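Long-range contacts in acetyltransferase (Bacillus cereus, PDB 1Y9W), which probably transfers an acyl group, most likely acetyl from acetyl-coenzyme A, to an acceptor that is not established: residues M37-L42 with T56-F61; F105-P110 with K129-H134; G117-G122 with F135-L140; L64-L69 with I100-F105. All blocks are in the same frame, centred on the assembly; numbering follows the deposited sequence.

All four contacts lie in one mixed sheet with strand order 38-45, 51-60, 63-71, 99-105, 133-139, 119-124. Contacts 1 and 3 are the hairpins outermost within this chain, their centres about 18 Å apart. Contact 4 lies between them, about 11 Å from contact 1 and 10 Å from contact 3 centre to centre, and is the parallel junction of the sheet. Contact 2 shares Phe105 with contact 4 and strand 133-139 with contact 3. Along the chain, contacts 1 and 4 close in turn before contacts 2 and 3, whose segments alternate. Every contact reaches the second subunit, into which the sheet of this GNAT fold continues at Leu42.

Contact 1 of 4, residues M37-L42 with T56-F61; sequences MEEVSL and TGTMYF
Glu38 and Met59 face each other across two antiparallel strands, their side chains side by side and pointing the same way. Glu38 is fully extended, with CG anti to the backbone N (chi1 177°), and this carries its carboxylate alongside the methyl end of Met59, CD to CE 3.9 Å. Met59 bends at its last torsion, which turns CE back toward strand 38-42, where it also approaches Val40 CB at 4.2 Å. Glu38 OE1 forms a salt bridge with Lys95. The strands form a beta hairpin, 38-45 with 51-60, outermost in the GNAT sheet within this chain; at Leu42 the sheet runs on into the second subunit. Glu38 and Met59 exchange two backbone hydrogen bonds, and Met59 N to Glu38 O is short at 2.7 Å; Val40 and Gly57 form the next such pair. Gly57 has no side chain, and Val40 CG1 lies 3.5 Å from Gly57 O. On the other face, in non-hydrogen-bonded pairs, Ser41 CB touches the Thr56 methyl CG2 at 3.6 Å, and Glu39 CG meets Thr58 CG2 at 4.1 Å. Just before strand 38-42, Met37 lays its chain beside Tyr60, with CG 4.3 Å from Tyr60 CB. Extended through chi1 and chi2, it brings SD obliquely to 5.5 Å from the Tyr60 ring centroid, a Met-aromatic contact; the bend at chi3 turns only the methyl CE.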
loop_
_atom_site.group_PDB
_atom_site.type_symbol
_atom_site.label_atom_id
_atom_site.label_comp_id
_atom_site.label_asym_id
_atom_site.label_seq_id
_atom_site.Cartn_x
_atom_site.Cartn_y
_atom_site.Cartn_z
ATOM N N MET A 37 -4.417 -14.681 3.941
ATOM C CA MET A 37 -4.535 -13.652 2.913
ATOM C C MET A 37 -5.408 -14.087 1.753
ATOM O O MET A 37 -5.388 -15.246 1.334
ATOM C CB MET A 37 -3.166 -13.223 2.388
ATOM C CG MET A 37 -3.250 -11.982 1.506
ATOM S SD MET A 37 -1.647 -11.285 1.054
ATOM C CE MET A 37 -1.472 -11.995 -0.610
ATOM N N GLU A 38 -6.178 -13.143 1.233
ATOM C CA GLU A 38 -7.075 -13.442 0.138
ATOM C C GLU A 38 -7.450 -12.199 -0.658
ATOM O O GLU A 38 -7.743 -11.146 -0.093
ATOM C CB GLU A 38 -8.337 -14.103 0.687
ATOM C CG GLU A 38 -9.376 -14.394 -0.367
ATOM C CD GLU A 38 -10.656 -14.956 0.211
ATOM O OE1 GLU A 38 -11.624 -15.127 -0.557
ATOM O OE2 GLU A 38 -10.700 -15.226 1.428
ATOM N N GLU A 39 -7.418 -12.331 -1.978
ATOM C CA GLU A 39 -7.790 -11.245 -2.873
ATOM C C GLU A 39 -9.262 -11.426 -3.204
ATOM O O GLU A 39 -9.751 -12.550 -3.304
ATOM C CB GLU A 39 -6.975 -11.300 -4.165
ATOM C CG GLU A 39 -5.546 -10.795 -4.048
ATOM C CD GLU A 39 -4.765 -10.980 -5.343
ATOM O OE1 GLU A 39 -4.476 -12.143 -5.714
ATOM O OE2 GLU A 39 -4.450 -9.962 -5.997
ATOM N N VAL A 40 -9.972 -10.319 -3.363
ATOM C CA VAL A 40 -11.384 -10.375 -3.690
ATOM C C VAL A 40 -11.684 -9.298 -4.719
ATOM O O VAL A 40 -11.097 -8.215 -4.679
ATOM C CB VAL A 40 -12.249 -10.135 -2.444
ATOM C CG1 VAL A 40 -11.881 -8.816 -1.816
ATOM C CG2 VAL A 40 -13.726 -10.138 -2.825
ATOM N N SER A 41 -12.578 -9.596 -5.654
ATOM C CA SER A 41 -12.943 -8.618 -6.667
ATOM C C SER A 41 -14.329 -8.895 -7.205
ATOM O O SER A 41 -14.745 -10.047 -7.340
ATOM C CB SER A 41 -11.938 -8.614 -7.824
ATOM O OG SER A 41 -12.171 -9.677 -8.725
ATOM N N LEU A 42 -15.043 -7.818 -7.500
ATOM C CA LEU A 42 -16.387 -7.911 -8.037
ATOM C C LEU A 42 -16.440 -7.110 -9.321
ATOM O O LEU A 42 -15.794 -6.067 -9.436
ATOM C CB LEU A 42 -17.404 -7.336 -7.046
ATOM C CG LEU A 42 -17.598 -8.100 -5.736
ATOM C CD1 LEU A 42 -18.713 -7.450 -4.942
ATOM C CD2 LEU A 42 -17.949 -9.550 -6.029
ATOM N N THR A 56 -11.624 -4.171 -6.547
ATOM C CA THR A 56 -10.721 -5.228 -6.109
ATOM C C THR A 56 -10.099 -4.820 -4.784
ATOM O O THR A 56 -9.889 -3.634 -4.523
ATOM C CB THR A 56 -9.576 -5.481 -7.127
ATOM O OG1 THR A 56 -8.625 -4.409 -7.058
ATOM C CG2 THR A 56 -10.132 -5.561 -8.553
ATOM N N GLY A 57 -9.809 -5.809 -3.949
ATOM C CA GLY A 57 -9.204 -5.540 -2.657
ATOM C C GLY A 57 -8.522 -6.795 -2.167
ATOM O O GLY A 57 -8.620 -7.844 -2.812
ATOM N N THR A 58 -7.809 -6.695 -1.050
ATOM C CA THR A 58 -7.138 -7.863 -0.488
ATOM C C THR A 58 -7.418 -7.871 1.007
ATOM O O THR A 58 -7.483 -6.808 1.643
ATOM C CB THR A 58 -5.603 -7.845 -0.706
ATOM O OG1 THR A 58 -4.993 -7.049 0.307
ATOM C CG2 THR A 58 -5.241 -7.268 -2.074
ATOM N N MET A 59 -7.598 -9.069 1.557
ATOM C CA MET A 59 -7.887 -9.236 2.974
ATOM C C MET A 59 -6.758 -9.939 3.730
ATOM O O MET A 59 -6.067 -10.807 3.191
ATOM C CB MET A 59 -9.175 -10.046 3.160
ATOM C CG MET A 59 -10.438 -9.390 2.630
ATOM S SD MET A 59 -11.904 -10.400 2.939
ATOM C CE MET A 59 -11.763 -11.496 1.542
ATOM N N TYR A 60 -6.582 -9.543 4.985
ATOM C CA TYR A 60 -5.593 -10.134 5.880
ATOM C C TYR A 60 -5.662 -9.375 7.202
ATOM O O TYR A 60 -6.160 -8.252 7.235
ATOM C CB TYR A 60 -4.181 -10.081 5.286
ATOM C CG TYR A 60 -3.627 -8.706 5.007
ATOM C CD1 TYR A 60 -3.736 -8.128 3.746
ATOM C CD2 TYR A 60 -2.937 -8.005 5.995
ATOM C CE1 TYR A 60 -3.161 -6.889 3.476
ATOM C CE2 TYR A 60 -2.362 -6.769 5.734
ATOM C CZ TYR A 60 -2.475 -6.222 4.477
ATOM O OH TYR A 60 -1.883 -5.013 4.225
ATOM N N PHE A 61 -5.183 -9.983 8.288
ATOM C CA PHE A 61 -5.250 -9.336 9.600
ATOM C C PHE A 61 -6.704 -9.018 9.899
ATOM O O PHE A 61 -7.016 -8.175 10.747
ATOM C CB PHE A 61 -4.452 -8.033 9.609
ATOM C CG PHE A 61 -2.978 -8.231 9.713
ATOM C CD1 PHE A 61 -2.450 -9.491 9.970
ATOM C CD2 PHE A 61 -2.115 -7.148 9.607
ATOM C CE1 PHE A 61 -1.084 -9.669 10.128
ATOM C CE2 PHE A 61 -0.743 -7.316 9.764
ATOM C CZ PHE A 61 -0.225 -8.581 10.028
#

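Contact 2 of 4, residues F105-P110 with K129-H134; sequences FSFQAP and KGHSQH
Ser106 and Ser132 are joined by two hydrogen bonds: Ser106 N gives to Ser132 O at 2.8 Å, and Ser132 N returns one to Ser106 OG at 3.0 Å. The hydroxyl reaches back because OG sits between the backbone N and carbonyl carbon (chi1 46°). Stacking holds the flanks. The Gln133 amide lies nearly parallel to the Phe105 ring, planes 17° apart, and its CG makes a CH-pi contact 4.1 Å from the ring centroid; Gln133 NE2 is hydrogen-bonded to Asp103 OD2. Phe107 turns an edge toward the face of His131, planes at 89°, with CD2 of each ring 3.5 Å apart. Pro110 CG packs obliquely on the His134 ring, 4.2 Å from ND1, which makes a weak hydrogen bond to Ser104 O. Within the loop, Phe105 N bonds to Gln108 OE1, while Gln108 NE2 reaches Asn25 of the second subunit. Phe105 and Gln133 are an antiparallel non-hydrogen-bonded pair, where strand 99-105 gives way to the loop leading to helix 110-115, against the start of strand 133-139.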
loop_
_atom_site.group_PDB
_atom_site.type_symbol
_atom_site.label_atom_id
_atom_site.label_comp_id
_atom_site.label_asym_id
_atom_site.label_seq_id
_atom_site.Cartn_x
_atom_site.Cartn_y
_atom_site.Cartn_z
ATOM N N PHE A 105 -6.716 9.716 -4.001
ATOM C CA PHE A 105 -6.090 10.984 -4.328
ATOM C C PHE A 105 -7.201 11.991 -4.598
ATOM O O PHE A 105 -8.342 11.610 -4.868
ATOM C CB PHE A 105 -5.203 10.830 -5.562
ATOM C CG PHE A 105 -3.884 10.181 -5.274
ATOM C CD1 PHE A 105 -2.836 10.917 -4.739
ATOM C CD2 PHE A 105 -3.690 8.828 -5.518
ATOM C CE1 PHE A 105 -1.606 10.317 -4.450
ATOM C CE2 PHE A 105 -2.467 8.220 -5.232
ATOM C CZ PHE A 105 -1.422 8.969 -4.696
ATOM N N SER A 106 -6.867 13.272 -4.508
ATOM C CA SER A 106 -7.825 14.339 -4.747
ATOM C C SER A 106 -8.477 14.218 -6.126
ATOM O O SER A 106 -9.631 14.612 -6.313
ATOM C CB SER A 106 -7.130 15.699 -4.607
ATOM O OG SER A 106 -5.890 15.711 -5.298
ATOM N N PHE A 107 -7.755 13.666 -7.097
ATOM C CA PHE A 107 -8.313 13.530 -8.442
ATOM C C PHE A 107 -9.066 12.210 -8.654
ATOM O O PHE A 107 -9.410 11.863 -9.785
ATOM C CB PHE A 107 -7.192 13.687 -9.483
ATOM C CG PHE A 107 -6.030 12.767 -9.264
ATOM C CD1 PHE A 107 -6.091 11.438 -9.665
ATOM C CD2 PHE A 107 -4.880 13.224 -8.633
ATOM C CE1 PHE A 107 -5.024 10.575 -9.437
ATOM C CE2 PHE A 107 -3.802 12.369 -8.400
ATOM C CZ PHE A 107 -3.876 11.040 -8.804
ATOM N N GLN A 108 -9.324 11.488 -7.562
ATOM C CA GLN A 108 -10.033 10.211 -7.616
ATOM C C GLN A 108 -11.327 10.225 -6.800
ATOM O O GLN A 108 -11.725 9.203 -6.238
ATOM C CB GLN A 108 -9.153 9.087 -7.084
ATOM C CG GLN A 108 -7.826 8.919 -7.777
ATOM C CD GLN A 108 -7.068 7.721 -7.240
ATOM O OE1 GLN A 108 -6.939 7.543 -6.023
ATOM N NE2 GLN A 108 -6.554 6.893 -8.144
ATOM N N ALA A 109 -11.969 11.379 -6.711
ATOM C CA ALA A 109 -13.230 11.502 -5.977
ATOM C C ALA A 109 -13.270 10.978 -4.528
ATOM O O ALA A 109 -14.027 10.050 -4.216
ATOM C CB ALA A 109 -14.350 10.843 -6.788
ATOM N N PRO A 110 -12.466 11.567 -3.621
ATOM C CA PRO A 110 -12.469 11.113 -2.223
ATOM C C PRO A 110 -13.789 11.396 -1.491
ATOM O O PRO A 110 -14.097 10.756 -0.483
ATOM C CB PRO A 110 -11.284 11.856 -1.611
ATOM C CG PRO A 110 -11.169 13.081 -2.463
ATOM C CD PRO A 110 -11.388 12.541 -3.850
ATOM N N LYS A 129 2.769 16.400 -6.618
ATOM C CA LYS A 129 2.761 17.857 -6.626
ATOM C C LYS A 129 1.526 18.397 -7.324
ATOM O O LYS A 129 1.248 18.048 -8.477
ATOM C CB LYS A 129 4.023 18.397 -7.307
ATOM C CG LYS A 129 4.172 19.915 -7.173
ATOM C CD LYS A 129 5.512 20.436 -7.696
ATOM C CE LYS A 129 5.587 20.397 -9.223
ATOM N NZ LYS A 129 4.593 21.320 -9.849
ATOM N N GLY A 130 0.786 19.244 -6.613
ATOM C CA GLY A 130 -0.422 19.835 -7.166
ATOM C C GLY A 130 -1.696 19.081 -6.818
ATOM O O GLY A 130 -2.788 19.447 -7.255
ATOM N N HIS A 131 -1.553 18.023 -6.024
ATOM C CA HIS A 131 -2.680 17.203 -5.619
ATOM C C HIS A 131 -2.468 16.726 -4.178
ATOM O O HIS A 131 -1.521 17.142 -3.512
ATOM C CB HIS A 131 -2.800 15.992 -6.556
ATOM C CG HIS A 131 -2.805 16.348 -8.016
ATOM N ND1 HIS A 131 -1.647 16.556 -8.740
ATOM C CD2 HIS A 131 -3.828 16.556 -8.879
ATOM C CE1 HIS A 131 -1.957 16.877 -9.983
ATOM N NE2 HIS A 131 -3.274 16.886 -10.094
ATOM N N SER A 132 -3.356 15.865 -3.690
ATOM C CA SER A 132 -3.221 15.331 -2.340
ATOM C C SER A 132 -3.762 13.903 -2.261
ATOM O O SER A 132 -4.485 13.447 -3.143
ATOM C CB SER A 132 -3.922 16.237 -1.317
ATOM O OG SER A 132 -5.276 16.452 -1.647
ATOM N N GLN A 133 -3.389 13.191 -1.210
ATOM C CA GLN A 133 -3.824 11.816 -1.040
ATOM C C GLN A 133 -4.544 11.686 0.295
ATOM O O GLN A 133 -4.007 12.050 1.342
ATOM C CB GLN A 133 -2.607 10.883 -1.110
ATOM C CG GLN A 133 -2.929 9.416 -0.930
ATOM C CD GLN A 133 -1.720 8.513 -1.117
ATOM O OE1 GLN A 133 -0.572 8.936 -0.964
ATOM N NE2 GLN A 133 -1.978 7.251 -1.427
ATOM N N HIS A 134 -5.766 11.169 0.253
ATOM C CA HIS A 134 -6.561 11.013 1.462
ATOM C C HIS A 134 -6.764 9.565 1.881
ATOM O O HIS A 134 -7.190 8.730 1.090
ATOM C CB HIS A 134 -7.894 11.711 1.263
ATOM C CG HIS A 134 -7.742 13.123 0.800
ATOM N ND1 HIS A 134 -7.496 13.450 -0.517
ATOM C CD2 HIS A 134 -7.700 14.287 1.490
ATOM C CE1 HIS A 134 -7.307 14.753 -0.616
ATOM N NE2 HIS A 134 -7.425 15.285 0.587
#

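Contact 3 of 4, residues G117-G122 with F135-L140; sequences GYREYG and FFEKRL
Strands 119-122 and 135-139 pair antiparallel, outermost in the sheet within this chain, with Tyr121 lying over Phe135 and Arg119 beside Glu137. The Tyr121 ring takes Phe135 CB on one face, 3.8 Å from its centroid, while Phe136 O lies at the ring edge. Tyr121 CG sits between backbone N and carbonyl carbon (chi1 69°), folding the ring across the neighbouring strand. Tyr121 and Gly122 both face Phe135, a classic beta bulge in the hairpin of strands 119-124 and 133-139: Tyr121 N bonds to Phe135 O at 2.7 Å, with a weak second bond from Gly122 N. Arg119 NH2 meets Glu137 OE2 in a salt bridge whose hydrogen bond is weak, 3.2 Å. Arg139 adds weak, long bonds to both carboxylate oxygens, so two arginines would probably stabilise the negative charge. On the opposite face Lys138 CE lies over the Tyr118 ring, 4.0 Å from its centroid, and NZ continues to His116 O and Glu89. Tyr121 and Phe135 also meet Phe135 and Tyr121 of the second subunit.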
loop_
_atom_site.group_PDB
_atom_site.type_symbol
_atom_site.label_atom_id
_atom_site.label_comp_id
_atom_site.label_asym_id
_atom_site.label_seq_id
_atom_site.Cartn_x
_atom_site.Cartn_y
_atom_site.Cartn_z
ATOM N N GLY A 117 -19.678 6.837 4.408
ATOM C CA GLY A 117 -19.321 6.439 5.758
ATOM C C GLY A 117 -17.857 6.207 6.088
ATOM O O GLY A 117 -17.542 5.655 7.148
ATOM N N TYR A 118 -16.959 6.612 5.194
ATOM C CA TYR A 118 -15.535 6.453 5.444
ATOM C C TYR A 118 -15.009 7.712 6.112
ATOM O O TYR A 118 -15.378 8.826 5.746
ATOM C CB TYR A 118 -14.797 6.181 4.135
ATOM C CG TYR A 118 -14.938 4.745 3.674
ATOM C CD1 TYR A 118 -14.045 3.759 4.105
ATOM C CD2 TYR A 118 -15.993 4.359 2.851
ATOM C CE1 TYR A 118 -14.204 2.424 3.725
ATOM C CE2 TYR A 118 -16.161 3.023 2.469
ATOM C CZ TYR A 118 -15.265 2.067 2.910
ATOM O OH TYR A 118 -15.437 0.755 2.535
ATOM N N ARG A 119 -14.164 7.522 7.117
ATOM C CA ARG A 119 -13.592 8.639 7.849
ATOM C C ARG A 119 -12.149 8.832 7.401
ATOM O O ARG A 119 -11.364 7.887 7.393
ATOM C CB ARG A 119 -13.643 8.358 9.360
ATOM C CG ARG A 119 -13.055 9.464 10.224
ATOM C CD ARG A 119 -13.048 9.081 11.693
ATOM N NE ARG A 119 -12.085 8.027 11.992
ATOM C CZ ARG A 119 -10.799 8.243 12.254
ATOM N NH1 ARG A 119 -10.323 9.478 12.262
ATOM N NH2 ARG A 119 -9.986 7.223 12.495
ATOM N N GLU A 120 -11.806 10.054 7.012
ATOM C CA GLU A 120 -10.447 10.347 6.580
ATOM C C GLU A 120 -9.589 10.402 7.842
ATOM O O GLU A 120 -9.812 11.246 8.707
ATOM C CB GLU A 120 -10.415 11.690 5.850
ATOM C CG GLU A 120 -9.039 12.123 5.384
ATOM C CD GLU A 120 -9.044 13.524 4.804
ATOM O OE1 GLU A 120 -9.635 13.714 3.722
ATOM O OE2 GLU A 120 -8.474 14.437 5.440
ATOM N N TYR A 121 -8.618 9.506 7.963
ATOM C CA TYR A 121 -7.781 9.498 9.152
ATOM C C TYR A 121 -6.418 10.135 8.935
ATOM O O TYR A 121 -5.668 10.361 9.883
ATOM C CB TYR A 121 -7.627 8.060 9.673
ATOM C CG TYR A 121 -6.808 7.129 8.800
ATOM C CD1 TYR A 121 -5.421 7.099 8.892
ATOM C CD2 TYR A 121 -7.426 6.263 7.894
ATOM C CE1 TYR A 121 -4.664 6.224 8.109
ATOM C CE2 TYR A 121 -6.677 5.389 7.104
ATOM C CZ TYR A 121 -5.295 5.374 7.222
ATOM O OH TYR A 121 -4.541 4.498 6.473
ATOM N N GLY A 122 -6.099 10.425 7.682
ATOM C CA GLY A 122 -4.817 11.033 7.379
ATOM C C GLY A 122 -4.811 11.640 5.995
ATOM O O GLY A 122 -5.636 11.296 5.159
ATOM N N PHE A 135 -6.442 9.287 3.139
ATOM C CA PHE A 135 -6.543 7.949 3.704
ATOM C C PHE A 135 -7.809 7.778 4.528
ATOM O O PHE A 135 -8.045 8.504 5.499
ATOM C CB PHE A 135 -5.291 7.674 4.529
ATOM C CG PHE A 135 -4.039 7.640 3.698
ATOM C CD1 PHE A 135 -3.419 6.429 3.392
ATOM C CD2 PHE A 135 -3.523 8.817 3.151
ATOM C CE1 PHE A 135 -2.297 6.389 2.544
ATOM C CE2 PHE A 135 -2.405 8.792 2.302
ATOM C CZ PHE A 135 -1.792 7.578 1.997
ATOM N N PHE A 136 -8.619 6.804 4.119
ATOM C CA PHE A 136 -9.896 6.527 4.764
ATOM C C PHE A 136 -9.982 5.194 5.499
ATOM O O PHE A 136 -9.214 4.269 5.253
ATOM C CB PHE A 136 -11.036 6.567 3.735
ATOM C CG PHE A 136 -11.285 7.928 3.138
ATOM C CD1 PHE A 136 -10.608 8.338 1.989
ATOM C CD2 PHE A 136 -12.211 8.794 3.719
ATOM C CE1 PHE A 136 -10.850 9.598 1.421
ATOM C CE2 PHE A 136 -12.464 10.052 3.165
ATOM C CZ PHE A 136 -11.783 10.457 2.013
ATOM N N GLU A 137 -10.944 5.122 6.412
ATOM C CA GLU A 137 -11.202 3.921 7.181
ATOM C C GLU A 137 -12.684 3.880 7.521
ATOM O O GLU A 137 -13.360 4.906 7.588
ATOM C CB GLU A 137 -10.394 3.891 8.485
ATOM C CG GLU A 137 -10.879 4.864 9.549
ATOM C CD GLU A 137 -10.705 4.321 10.956
ATOM O OE1 GLU A 137 -9.656 3.704 11.228
ATOM O OE2 GLU A 137 -11.612 4.516 11.795
ATOM N N LYS A 138 -13.172 2.664 7.713
ATOM C CA LYS A 138 -14.546 2.413 8.089
ATOM C C LYS A 138 -14.489 1.161 8.948
ATOM O O LYS A 138 -13.951 0.130 8.533
ATOM C CB LYS A 138 -15.434 2.166 6.871
ATOM C CG LYS A 138 -16.814 1.670 7.265
ATOM C CD LYS A 138 -17.700 1.374 6.079
ATOM C CE LYS A 138 -18.321 2.634 5.514
ATOM N NZ LYS A 138 -19.329 2.286 4.463
ATOM N N ARG A 139 -15.012 1.276 10.161
ATOM C CA ARG A 139 -15.027 0.171 11.101
ATOM C C ARG A 139 -16.286 -0.636 10.842
ATOM O O ARG A 139 -17.360 -0.062 10.657
ATOM C CB ARG A 139 -15.017 0.721 12.525
ATOM C CG ARG A 139 -13.780 1.542 12.829
ATOM C CD ARG A 139 -12.585 0.639 12.999
ATOM N NE ARG A 139 -11.338 1.382 13.128
ATOM C CZ ARG A 139 -10.205 0.853 13.583
ATOM N NH1 ARG A 139 -10.171 -0.420 13.957
ATOM N NH2 ARG A 139 -9.105 1.590 13.654
ATOM N N LEU A 140 -16.147 -1.957 10.805
ATOM C CA LEU A 140 -17.291 -2.827 10.551
ATOM C C LEU A 140 -17.913 -3.355 11.845
ATOM O O LEU A 140 -17.294 -3.182 12.919
ATOM C CB LEU A 140 -16.875 -4.006 9.659
ATOM C CG LEU A 140 -16.444 -3.686 8.225
ATOM C CD1 LEU A 140 -16.105 -4.978 7.484
ATOM C CD2 LEU A 140 -17.568 -2.942 7.516
ATOM O OXT LEU A 140 -19.015 -3.943 11.765
HETATM O O HOH W 1 -13.830 5.482 11.543
#

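Contact 4 of 4, residues L64-L69 with I100-F105; sequences LHIDFL and ILLDSF
Strands 64-69 and 100-105 run parallel, 26° between their axes, joined by hydrogen bonds from Leu101 N to Leu64 O, 2.8 Å, and from Ile66 N to Leu101 O, 2.9 Å. Beyond Ile66 the strands part, and waters bridge them: one between Ile66 O and Asp103 N, another 2.7 Å from both His65 NE2 and Asp103 OD1. Asp67 and Phe68 form a classic bulge opposite Thr56. Such a splay is characteristic of GNAT enzymes, where acyl-CoA usually binds, and probably does here. His65 has CG anti to its own N (chi1 177°), which sets one ring face over Leu101 O, 3.4 Å from CD2. ND1 donates to Asp67 OD1 at 2.9 Å, so the imidazole is held at both nitrogens. On the face carrying Leu64 and Ile100, Ile66 CD1 wedges between Ile100 CG2, 4.0 Å, and Leu102 CD2, 3.9 Å. This is the parallel pair of a beta-alpha-beta unit: helix 80-94 packs on Leu64, Ile66 and Ile100, strand 51-60 flanks one side, and strand 133-139 the other.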
loop_
_atom_site.group_PDB
_atom_site.type_symbol
_atom_site.label_atom_id
_atom_site.label_comp_id
_atom_site.label_asym_id
_atom_site.label_seq_id
_atom_site.Cartn_x
_atom_site.Cartn_y
_atom_site.Cartn_z
ATOM N N LEU A 64 -10.217 -5.477 5.224
ATOM C CA LEU A 64 -10.266 -5.375 3.776
ATOM C C LEU A 64 -9.643 -4.060 3.314
ATOM O O LEU A 64 -10.008 -2.984 3.792
ATOM C CB LEU A 64 -11.711 -5.425 3.278
ATOM C CG LEU A 64 -11.858 -5.008 1.809
ATOM C CD1 LEU A 64 -11.147 -6.009 0.914
ATOM C CD2 LEU A 64 -13.329 -4.898 1.435
ATOM N N HIS A 65 -8.680 -4.139 2.405
ATOM C CA HIS A 65 -8.101 -2.920 1.875
ATOM C C HIS A 65 -8.572 -2.870 0.441
ATOM O O HIS A 65 -8.321 -3.800 -0.324
ATOM C CB HIS A 65 -6.570 -2.932 1.909
ATOM C CG HIS A 65 -5.960 -1.707 1.297
ATOM N ND1 HIS A 65 -5.767 -1.569 -0.062
ATOM C CD2 HIS A 65 -5.587 -0.526 1.847
ATOM C CE1 HIS A 65 -5.305 -0.358 -0.322
ATOM N NE2 HIS A 65 -5.187 0.296 0.820
ATOM N N ILE A 66 -9.285 -1.809 0.086
ATOM C CA ILE A 66 -9.771 -1.671 -1.278
ATOM C C ILE A 66 -8.663 -1.063 -2.127
ATOM O O ILE A 66 -8.249 0.071 -1.908
ATOM C CB ILE A 66 -11.030 -0.792 -1.339
ATOM C CG1 ILE A 66 -12.150 -1.452 -0.529
ATOM C CG2 ILE A 66 -11.471 -0.616 -2.794
ATOM C CD1 ILE A 66 -13.424 -0.656 -0.493
ATOM N N ASP A 67 -8.192 -1.842 -3.097
ATOM C CA ASP A 67 -7.100 -1.440 -3.979
ATOM C C ASP A 67 -7.527 -0.583 -5.149
ATOM O O ASP A 67 -6.909 0.436 -5.445
ATOM C CB ASP A 67 -6.392 -2.683 -4.505
ATOM C CG ASP A 67 -5.900 -3.585 -3.392
ATOM O OD1 ASP A 67 -5.252 -3.072 -2.457
ATOM O OD2 ASP A 67 -6.157 -4.805 -3.448
ATOM N N PHE A 68 -8.580 -1.012 -5.833
ATOM C CA PHE A 68 -9.073 -0.265 -6.980
ATOM C C PHE A 68 -10.583 -0.362 -7.135
ATOM O O PHE A 68 -11.190 -1.415 -6.916
ATOM C CB PHE A 68 -8.412 -0.780 -8.258
ATOM C CG PHE A 68 -6.926 -0.648 -8.260
ATOM C CD1 PHE A 68 -6.326 0.545 -8.629
ATOM C CD2 PHE A 68 -6.127 -1.711 -7.863
ATOM C CE1 PHE A 68 -4.951 0.684 -8.607
ATOM C CE2 PHE A 68 -4.750 -1.586 -7.834
ATOM C CZ PHE A 68 -4.159 -0.381 -8.208
ATOM N N LEU A 69 -11.184 0.756 -7.515
ATOM C CA LEU A 69 -12.615 0.809 -7.759
ATOM C C LEU A 69 -12.799 1.659 -9.004
ATOM O O LEU A 69 -12.378 2.817 -9.053
ATOM C CB LEU A 69 -13.352 1.432 -6.576
ATOM C CG LEU A 69 -14.869 1.310 -6.690
ATOM C CD1 LEU A 69 -15.488 1.412 -5.320
ATOM C CD2 LEU A 69 -15.402 2.387 -7.610
ATOM N N ILE A 100 -12.120 -1.688 7.182
ATOM C CA ILE A 100 -11.870 -1.502 5.754
ATOM C C ILE A 100 -10.972 -0.280 5.604
ATOM O O ILE A 100 -11.260 0.776 6.176
ATOM C CB ILE A 100 -13.158 -1.237 4.956
ATOM C CG1 ILE A 100 -14.157 -2.366 5.192
ATOM C CG2 ILE A 100 -12.828 -1.142 3.466
ATOM C CD1 ILE A 100 -15.466 -2.187 4.448
ATOM N N LEU A 101 -9.885 -0.428 4.853
ATOM C CA LEU A 101 -8.959 0.679 4.626
ATOM C C LEU A 101 -8.836 0.927 3.135
ATOM O O LEU A 101 -8.901 -0.004 2.335
ATOM C CB LEU A 101 -7.570 0.357 5.177
ATOM C CG LEU A 101 -7.412 0.160 6.681
ATOM C CD1 LEU A 101 -6.024 -0.379 6.971
ATOM C CD2 LEU A 101 -7.640 1.481 7.396
ATOM N N LEU A 102 -8.656 2.190 2.770
ATOM C CA LEU A 102 -8.489 2.584 1.377
ATOM C C LEU A 102 -7.972 4.023 1.347
ATOM O O LEU A 102 -8.104 4.765 2.321
ATOM C CB LEU A 102 -9.825 2.491 0.630
ATOM C CG LEU A 102 -10.947 3.451 1.044
ATOM C CD1 LEU A 102 -10.735 4.810 0.400
ATOM C CD2 LEU A 102 -12.285 2.901 0.597
ATOM N N ASP A 103 -7.349 4.410 0.245
ATOM C CA ASP A 103 -6.881 5.779 0.118
ATOM C C ASP A 103 -7.373 6.255 -1.229
ATOM O O ASP A 103 -7.684 5.446 -2.105
ATOM C CB ASP A 103 -5.357 5.886 0.205
ATOM C CG ASP A 103 -4.646 5.167 -0.920
ATOM O OD1 ASP A 103 -4.186 4.027 -0.692
ATOM O OD2 ASP A 103 -4.546 5.747 -2.026
ATOM N N SER A 104 -7.464 7.569 -1.383
ATOM C CA SER A 104 -7.948 8.148 -2.620
ATOM C C SER A 104 -7.292 9.509 -2.824
ATOM O O SER A 104 -7.292 10.346 -1.923
ATOM C CB SER A 104 -9.471 8.303 -2.537
ATOM O OG SER A 104 -10.029 8.710 -3.770
ATOM N N PHE A 105 -6.716 9.716 -4.001
ATOM C CA PHE A 105 -6.090 10.984 -4.328
ATOM C C PHE A 105 -7.201 11.991 -4.598
ATOM O O PHE A 105 -8.342 11.610 -4.868
ATOM C CB PHE A 105 -5.203 10.830 -5.562
ATOM C CG PHE A 105 -3.884 10.181 -5.274
ATOM C CD1 PHE A 105 -2.836 10.917 -4.739
ATOM C CD2 PHE A 105 -3.690 8.828 -5.518
ATOM C CE1 PHE A 105 -1.606 10.317 -4.450
ATOM C CE2 PHE A 105 -2.467 8.220 -5.232
ATOM C CZ PHE A 105 -1.422 8.969 -4.696
HETATM O O HOH W 2 -4.497 2.804 1.654
HETATM O O HOH W 3 -7.249 2.373 -2.040
#